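Local coordinates for protein porphyranase B (Zobellia galactanivorans, PDB 3JUU) that hydrolyses the sulfated red-algal polysaccharide porphyran, cutting the linkage between beta-D-galactose and alpha-L-galactose-6-sulfate, at residues A[162-174]-A[185-197]. Sequence-based numbering, arbitrary orientation.
Sequences YFDQTMNSNTHSR and GSSKGKAELGGKA. With SO4 (sulfate ion), chain G.
Lys196 NZ is gripped by two side chains of the facing segment, donating to Gln165 OE1 at 2.8 Å and forming a salt bridge with Asp164 OD2 at 2.9 Å, which it meets from above the carboxylate plane. The lysine chain bends at chi2 (-72°), which carries CD and CE along the Asp164 carboxylate, both 3.5 Å from OD2. Replacing this lysine by alanine is likely to leave the buried Asp164 carboxylate without its cationic mate and the Gln165 amide freer to turn. Nearby, Leu193 CG packs on the backbone of Thr166, and a water links Gln165 O, Glu192 OE1 and Gly194 N. Paired backbone bonds then join Met167 to Ala191 and Ser169 to Gly189. Farther along, Thr171 OG1 donates a hydrogen bond to Ser187 O (2.9 Å), in its carbonyl plane on a lone pair. Ser186 OG and His172 ND1 share another (2.8 Å) at the ring edge. Arg174 holds a sulfate ion, probably from the crystallisation liquor, through NE and NH2. This antiparallel hairpin belongs to the GH16 jelly roll: strand 166-174 lies between 185-192 and strand 141-150, which carries the probable nucleophile Glu143, salt-bridged to Arg174, and the probable proton donor Glu148, while Met167 and Leu193 pack onto strand 213-218.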
loop_
_atom_site.group_PDB
_atom_site.type_symbol
_atom_site.label_atom_id
_atom_site.label_comp_id
_atom_site.label_asym_id
_atom_site.label_seq_id
_atom_site.Cartn_x
_atom_site.Cartn_y
_atom_site.Cartn_z
ATOM N N TYR A 162 -9.011 16.532 2.689
ATOM C CA TYR A 162 -8.018 16.551 1.566
ATOM C C TYR A 162 -7.378 15.227 1.307
ATOM O O TYR A 162 -6.329 15.187 0.628
ATOM C CB TYR A 162 -6.871 17.533 1.861
ATOM C CG TYR A 162 -7.411 18.905 2.069
ATOM C CD1 TYR A 162 -8.053 19.579 1.013
ATOM C CD2 TYR A 162 -7.264 19.558 3.322
ATOM C CE1 TYR A 162 -8.544 20.881 1.186
ATOM C CE2 TYR A 162 -7.730 20.852 3.493
ATOM C CZ TYR A 162 -8.393 21.485 2.432
ATOM O OH TYR A 162 -8.885 22.746 2.595
ATOM N N PHE A 163 -7.980 14.156 1.829
ATOM C CA PHE A 163 -7.370 12.831 1.750
ATOM C C PHE A 163 -7.120 12.350 0.306
ATOM O O PHE A 163 -6.274 11.457 0.105
ATOM C CB PHE A 163 -8.215 11.797 2.540
ATOM C CG PHE A 163 -7.460 10.600 2.982
ATOM C CD1 PHE A 163 -6.673 10.683 4.142
ATOM C CD2 PHE A 163 -7.503 9.380 2.285
ATOM C CE1 PHE A 163 -5.946 9.589 4.596
ATOM C CE2 PHE A 163 -6.785 8.290 2.745
ATOM C CZ PHE A 163 -5.996 8.400 3.897
ATOM N N ASP A 164 -7.867 12.889 -0.653
ATOM C CA ASP A 164 -7.762 12.512 -2.055
ATOM C C ASP A 164 -6.698 13.301 -2.840
ATOM O O ASP A 164 -6.592 13.151 -4.079
ATOM C CB ASP A 164 -9.149 12.727 -2.736
ATOM C CG ASP A 164 -9.652 14.210 -2.694
ATOM O OD1 ASP A 164 -9.124 15.045 -1.925
ATOM O OD2 ASP A 164 -10.647 14.489 -3.403
ATOM N N GLN A 165 -5.979 14.204 -2.172
ATOM C CA GLN A 165 -4.972 14.995 -2.874
ATOM C C GLN A 165 -3.659 15.074 -2.099
ATOM O O GLN A 165 -2.923 15.993 -2.311
ATOM C CB GLN A 165 -5.497 16.383 -3.216
ATOM C CG GLN A 165 -6.068 17.137 -2.047
ATOM C CD GLN A 165 -6.817 18.384 -2.545
ATOM O OE1 GLN A 165 -7.653 18.292 -3.436
ATOM N NE2 GLN A 165 -6.452 19.538 -2.035
ATOM N N THR A 166 -3.389 14.090 -1.245
ATOM C CA THR A 166 -2.193 14.088 -0.444
ATOM C C THR A 166 -1.487 12.719 -0.529
ATOM O O THR A 166 -2.108 11.683 -0.816
ATOM C CB THR A 166 -2.551 14.468 1.015
ATOM O OG1 THR A 166 -3.697 13.716 1.379
ATOM C CG2 THR A 166 -3.023 15.966 1.115
ATOM N N MET A 167 -0.198 12.701 -0.237
ATOM C CA MET A 167 0.453 11.437 0.145
ATOM C C MET A 167 0.291 11.274 1.654
ATOM O O MET A 167 0.778 12.080 2.452
ATOM C CB MET A 167 1.959 11.461 -0.221
ATOM C CG MET A 167 2.614 10.099 0.029
ATOM S SD MET A 167 4.379 10.274 -0.483
ATOM C CE MET A 167 5.058 8.733 0.060
ATOM N N ASN A 168 -0.416 10.231 2.053
ATOM C CA ASN A 168 -0.773 9.975 3.419
ATOM C C ASN A 168 0.025 8.756 3.800
ATOM O O ASN A 168 -0.277 7.647 3.305
ATOM C CB ASN A 168 -2.273 9.594 3.408
ATOM C CG ASN A 168 -3.101 10.757 2.980
ATOM O OD1 ASN A 168 -2.956 11.829 3.536
ATOM N ND2 ASN A 168 -3.889 10.579 1.934
ATOM N N SER A 169 1.060 8.951 4.646
ATOM C CA SER A 169 1.969 7.848 5.012
ATOM C C SER A 169 1.856 7.626 6.492
ATOM O O SER A 169 1.309 8.507 7.248
ATOM C CB SER A 169 3.418 8.224 4.701
ATOM O OG SER A 169 3.551 8.570 3.288
ATOM N N ASN A 170 2.220 6.435 6.939
ATOM C CA ASN A 170 2.019 6.113 8.360
ATOM C C ASN A 170 2.919 5.013 8.832
ATOM O O ASN A 170 3.532 4.274 8.028
ATOM C CB ASN A 170 0.515 5.767 8.626
ATOM C CG ASN A 170 0.024 6.248 10.011
ATOM O OD1 ASN A 170 0.792 6.253 10.975
ATOM N ND2 ASN A 170 -1.260 6.587 10.115
ATOM N N THR A 171 3.074 4.905 10.157
ATOM C CA THR A 171 3.871 3.760 10.724
ATOM C C THR A 171 3.092 3.346 11.971
ATOM O O THR A 171 2.676 4.201 12.742
ATOM C CB THR A 171 5.365 4.144 11.095
ATOM O OG1 THR A 171 5.329 5.274 11.985
ATOM C CG2 THR A 171 6.256 4.568 9.770
ATOM N N HIS A 172 2.822 2.065 12.142
ATOM C CA HIS A 172 2.008 1.609 13.241
ATOM C C HIS A 172 2.730 0.528 14.001
ATOM O O HIS A 172 3.331 -0.347 13.381
ATOM C CB HIS A 172 0.701 0.948 12.749
ATOM C CG HIS A 172 -0.166 1.864 11.958
ATOM N ND1 HIS A 172 -0.900 2.872 12.550
ATOM C CD2 HIS A 172 -0.376 1.977 10.621
ATOM C CE1 HIS A 172 -1.605 3.497 11.624
ATOM N NE2 HIS A 172 -1.302 2.979 10.447
ATOM N N SER A 173 2.546 0.548 15.323
ATOM C CA SER A 173 2.984 -0.561 16.173
ATOM C C SER A 173 1.731 -0.988 16.952
ATOM O O SER A 173 1.075 -0.163 17.615
ATOM C CB SER A 173 4.085 -0.071 17.134
ATOM O OG SER A 173 4.215 -1.042 18.190
ATOM N N ARG A 174 1.386 -2.268 16.906
ATOM C CA ARG A 174 0.211 -2.770 17.655
ATOM C C ARG A 174 0.283 -4.255 17.929
ATOM O O ARG A 174 1.289 -4.902 17.511
ATOM C CB ARG A 174 -1.099 -2.462 16.938
ATOM C CG ARG A 174 -1.159 -3.071 15.467
ATOM C CD ARG A 174 -2.563 -2.870 14.830
ATOM N NE ARG A 174 -2.563 -3.461 13.499
ATOM C CZ ARG A 174 -2.071 -2.861 12.423
ATOM N NH1 ARG A 174 -1.576 -1.603 12.475
ATOM N NH2 ARG A 174 -2.082 -3.520 11.296
ATOM N N GLY A 185 1.393 2.465 18.876
ATOM C CA GLY A 185 1.000 3.837 18.495
ATOM C C GLY A 185 1.247 4.003 17.003
ATOM O O GLY A 185 1.464 3.019 16.320
ATOM N N SER A 186 1.195 5.255 16.527
ATOM C CA SER A 186 1.254 5.555 15.098
ATOM C C SER A 186 2.091 6.808 14.906
ATOM O O SER A 186 1.926 7.797 15.672
ATOM C CB SER A 186 -0.174 5.910 14.588
ATOM O OG SER A 186 -0.880 4.676 14.662
ATOM N N SER A 187 2.879 6.852 13.835
ATOM C CA SER A 187 3.536 8.127 13.491
ATOM C C SER A 187 3.327 8.393 12.041
ATOM O O SER A 187 3.851 7.654 11.234
ATOM C CB SER A 187 5.021 8.103 13.763
ATOM O OG SER A 187 5.271 8.114 15.171
ATOM N N LYS A 188 2.624 9.468 11.740
ATOM C CA LYS A 188 2.114 9.743 10.383
ATOM C C LYS A 188 3.005 10.712 9.662
ATOM O O LYS A 188 3.798 11.460 10.286
ATOM C CB LYS A 188 0.726 10.438 10.445
ATOM C CG LYS A 188 -0.320 9.783 11.236
ATOM C CD LYS A 188 -1.668 10.608 11.246
ATOM C CE LYS A 188 -1.741 11.551 12.509
ATOM N NZ LYS A 188 -2.531 12.835 12.254
ATOM N N GLY A 189 2.858 10.718 8.325
ATOM C CA GLY A 189 3.436 11.823 7.479
ATOM C C GLY A 189 2.381 12.228 6.450
ATOM O O GLY A 189 1.500 11.418 6.092
ATOM N N LYS A 190 2.387 13.506 6.035
ATOM C CA LYS A 190 1.418 13.940 5.030
ATOM C C LYS A 190 2.181 14.920 4.118
ATOM O O LYS A 190 2.933 15.762 4.641
ATOM C CB LYS A 190 0.249 14.689 5.684
ATOM C CG LYS A 190 -0.799 15.238 4.722
ATOM C CD LYS A 190 -1.824 16.210 5.386
ATOM C CE LYS A 190 -2.542 15.455 6.486
ATOM N NZ LYS A 190 -3.630 16.307 7.049
ATOM N N ALA A 191 1.967 14.829 2.810
ATOM C CA ALA A 191 2.494 15.815 1.883
ATOM C C ALA A 191 1.490 16.098 0.749
ATOM O O ALA A 191 0.667 15.223 0.425
ATOM C CB ALA A 191 3.823 15.340 1.303
ATOM N N GLU A 192 1.583 17.268 0.105
ATOM C CA GLU A 192 0.637 17.607 -1.029
ATOM C C GLU A 192 1.036 16.854 -2.296
ATOM O O GLU A 192 2.262 16.777 -2.639
ATOM C CB GLU A 192 0.687 19.108 -1.386
ATOM C CG GLU A 192 0.280 20.010 -0.210
ATOM C CD GLU A 192 -1.119 19.676 0.290
ATOM O OE1 GLU A 192 -2.039 19.810 -0.531
ATOM O OE2 GLU A 192 -1.265 19.287 1.477
ATOM N N LEU A 193 0.025 16.352 -3.035
ATOM C CA LEU A 193 0.310 15.734 -4.339
ATOM C C LEU A 193 0.427 16.824 -5.390
ATOM O O LEU A 193 1.115 16.647 -6.421
ATOM C CB LEU A 193 -0.796 14.768 -4.797
ATOM C CG LEU A 193 -0.856 13.542 -3.851
ATOM C CD1 LEU A 193 -1.878 12.582 -4.406
ATOM C CD2 LEU A 193 0.465 12.784 -3.863
ATOM N N GLY A 194 -0.251 17.947 -5.173
ATOM C CA GLY A 194 -0.306 18.928 -6.283
ATOM C C GLY A 194 -1.502 18.689 -7.233
ATOM O O GLY A 194 -1.612 19.352 -8.274
ATOM N N GLY A 195 -2.372 17.748 -6.898
ATOM C CA GLY A 195 -3.505 17.362 -7.779
ATOM C C GLY A 195 -4.211 16.205 -7.060
ATOM O O GLY A 195 -3.744 15.745 -5.969
ATOM N N LYS A 196 -5.291 15.676 -7.645
ATOM C CA LYS A 196 -5.927 14.482 -7.044
ATOM C C LYS A 196 -5.112 13.236 -7.315
ATOM O O LYS A 196 -4.484 13.091 -8.363
ATOM C CB LYS A 196 -7.388 14.278 -7.566
ATOM C CG LYS A 196 -8.343 15.514 -7.429
ATOM C CD LYS A 196 -8.715 15.741 -5.975
ATOM C CE LYS A 196 -9.850 16.825 -5.844
ATOM N NZ LYS A 196 -9.949 17.090 -4.399
ATOM N N ALA A 197 -5.160 12.287 -6.391
ATOM C CA ALA A 197 -4.429 11.077 -6.552
ATOM C C ALA A 197 -4.871 10.275 -7.765
ATOM O O ALA A 197 -4.059 9.487 -8.313
ATOM C CB ALA A 197 -4.556 10.188 -5.260
HETATM S S SO4 G . -3.935 -6.679 12.055
HETATM O O1 SO4 G . -5.170 -6.605 11.355
HETATM O O2 SO4 G . -2.795 -6.367 11.208
HETATM O O3 SO4 G . -4.073 -5.848 13.262
HETATM O O4 SO4 G . -3.661 -8.087 12.239
HETATM O O HOH W 1 -2.411 18.575 -3.252
HETATM O O HOH W 2 -4.442 19.547 0.233
#